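Local coordinates for protein pullulanase (Klebsiella oxytoca, PDB 2YOC) that hydrolyses the alpha-1,6-glucosidic linkages of pullulan and related branched alpha-glucans and is exported by a type 2 secretion system, at residues Q1019-Q1024 against V1053-Q1058. Sequence-based numbering, arbitrary orientation.
Sequences QLSAIQ and VLELPQ. With CA (calcium ion), chain M.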
# COMPACT_ATOMS: atom_id res chain seq x y z
N GLN B 1019 19.90 -12.86 31.50
CA GLN B 1019 19.62 -13.91 32.46
C GLN B 1019 18.13 -14.15 32.44
O GLN B 1019 17.36 -13.21 32.17
CB GLN B 1019 20.14 -13.58 33.89
CG GLN B 1019 19.46 -12.41 34.60
CD GLN B 1019 20.27 -11.84 35.73
OE1 GLN B 1019 21.45 -12.15 35.91
NE2 GLN B 1019 19.67 -10.94 36.48
N LEU B 1020 17.71 -15.39 32.69
CA LEU B 1020 16.30 -15.76 32.73
C LEU B 1020 15.71 -15.20 34.02
O LEU B 1020 16.44 -15.06 35.00
CB LEU B 1020 16.19 -17.29 32.71
CG LEU B 1020 14.80 -17.90 32.59
CD1 LEU B 1020 14.20 -17.64 31.22
CD2 LEU B 1020 14.84 -19.38 32.89
N SER B 1021 14.43 -14.85 34.02
CA SER B 1021 13.79 -14.32 35.22
C SER B 1021 13.91 -15.30 36.40
O SER B 1021 13.72 -16.52 36.23
CB SER B 1021 12.32 -14.02 34.97
OG SER B 1021 11.77 -13.30 36.07
N ALA B 1022 14.20 -14.74 37.60
CA ALA B 1022 14.28 -15.49 38.85
C ALA B 1022 12.97 -16.25 39.06
O ALA B 1022 13.02 -17.41 39.47
CB ALA B 1022 14.51 -14.55 40.01
N ILE B 1023 11.82 -15.62 38.70
CA ILE B 1023 10.45 -16.17 38.73
C ILE B 1023 10.43 -17.50 37.94
O ILE B 1023 9.98 -18.53 38.48
CB ILE B 1023 9.40 -15.12 38.18
CG1 ILE B 1023 9.22 -13.90 39.13
CG2 ILE B 1023 8.03 -15.73 37.92
CD1 ILE B 1023 10.16 -12.72 38.93
N GLN B 1024 11.00 -17.49 36.71
CA GLN B 1024 11.06 -18.67 35.84
C GLN B 1024 12.10 -19.70 36.29
O GLN B 1024 11.87 -20.90 36.14
CB GLN B 1024 11.27 -18.27 34.38
CG GLN B 1024 9.99 -17.83 33.72
CD GLN B 1024 10.19 -17.35 32.30
OE1 GLN B 1024 11.03 -16.48 32.01
NE2 GLN B 1024 9.39 -17.90 31.40
N VAL B 1053 11.33 -14.76 29.77
CA VAL B 1053 11.52 -13.35 30.09
C VAL B 1053 13.01 -13.21 30.33
O VAL B 1053 13.53 -13.69 31.34
CB VAL B 1053 10.67 -12.85 31.29
CG1 VAL B 1053 11.03 -11.42 31.65
CG2 VAL B 1053 9.18 -12.95 30.99
N LEU B 1054 13.73 -12.67 29.33
CA LEU B 1054 15.16 -12.50 29.45
C LEU B 1054 15.38 -11.09 29.93
O LEU B 1054 14.83 -10.14 29.35
CB LEU B 1054 15.90 -12.77 28.12
CG LEU B 1054 15.89 -14.19 27.49
CD1 LEU B 1054 15.53 -15.27 28.48
CD2 LEU B 1054 14.96 -14.23 26.33
N GLU B 1055 16.11 -10.94 31.04
CA GLU B 1055 16.35 -9.63 31.62
C GLU B 1055 17.79 -9.20 31.52
O GLU B 1055 18.70 -10.03 31.67
CB GLU B 1055 15.81 -9.53 33.05
CG GLU B 1055 15.70 -10.84 33.82
CD GLU B 1055 15.13 -10.70 35.21
OE1 GLU B 1055 14.08 -10.02 35.36
OE2 GLU B 1055 15.72 -11.26 36.16
N LEU B 1056 17.99 -7.90 31.26
CA LEU B 1056 19.28 -7.23 31.13
C LEU B 1056 19.61 -6.57 32.48
O LEU B 1056 19.08 -5.49 32.79
CB LEU B 1056 19.17 -6.15 30.04
CG LEU B 1056 20.33 -5.96 29.10
CD1 LEU B 1056 20.10 -4.72 28.26
CD2 LEU B 1056 21.66 -5.80 29.83
N PRO B 1057 20.45 -7.19 33.33
CA PRO B 1057 20.71 -6.58 34.66
C PRO B 1057 21.48 -5.28 34.58
O PRO B 1057 22.35 -5.12 33.72
CB PRO B 1057 21.44 -7.67 35.44
CG PRO B 1057 22.06 -8.55 34.37
CD PRO B 1057 21.18 -8.47 33.16
N GLN B 1058 21.12 -4.34 35.44
CA GLN B 1058 21.73 -3.03 35.52
C GLN B 1058 22.97 -3.11 36.35
O GLN B 1058 22.98 -3.75 37.41
CB GLN B 1058 20.75 -2.00 36.13
CG GLN B 1058 21.16 -0.55 35.87
CD GLN B 1058 20.49 0.40 36.82
OE1 GLN B 1058 19.26 0.54 36.84
NE2 GLN B 1058 21.28 1.09 37.61
CA CA M . 17.27 0.94 34.98
O HOH W 1 13.16 -11.64 38.03
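Gln-1019 crosses Glu-1055 at a slant, the methylene CG resting 4.1 Å from CG of Glu-1055, and its amide end reaches the ring of Pro-1057, with NE2 3.9 Å from CB. With chi1 at 66°, CG sits between the backbone N and the carbonyl carbon, and the extended chain beyond it slants toward Pro-1057. Beneath, Gln-1019 and Glu-1055 form an antiparallel hydrogen-bonded pair: N of Glu-1055 gives an almost straight bond of 2.8 Å to O of Gln-1019, and N of Gln-1019 answers to O of Glu-1055. On the other face of the sheet, CD1 of Leu-1020 meets CD1 of Leu-1054 at 3.9 Å; Leu-1054 is buried, and apolar chains bring no polar group needing a partner.

The short strand then gives way to a helix at its N-cap, Ser-1021, whose N makes a weak bond to O of Val-1053. Within the first turn, OE1 of Gln-1024 accepts a hydrogen bond from N of Val-1053 at 2.8 Å, in the amide plane on a lone pair, while NE2 gives a weak one to O of Val-1051; an amide suits both backbone groups. Strand 1019-1020 thus edges the C-terminal beta domain's antiparallel sheet, while strand 1050-1057 lies next to it and leads to Gln-1058, whose OE1 joins Asp-982, Ser-989, Asp-991 and Leu-994 around a calcium ion.

Glu-1055 is buried, and its OE2 forms a salt bridge with Arg-993 and accepts a hydrogen bond from a water 3.2 Å away that also bonds OG of Ser-1021, surroundings that would probably favour the ionised form.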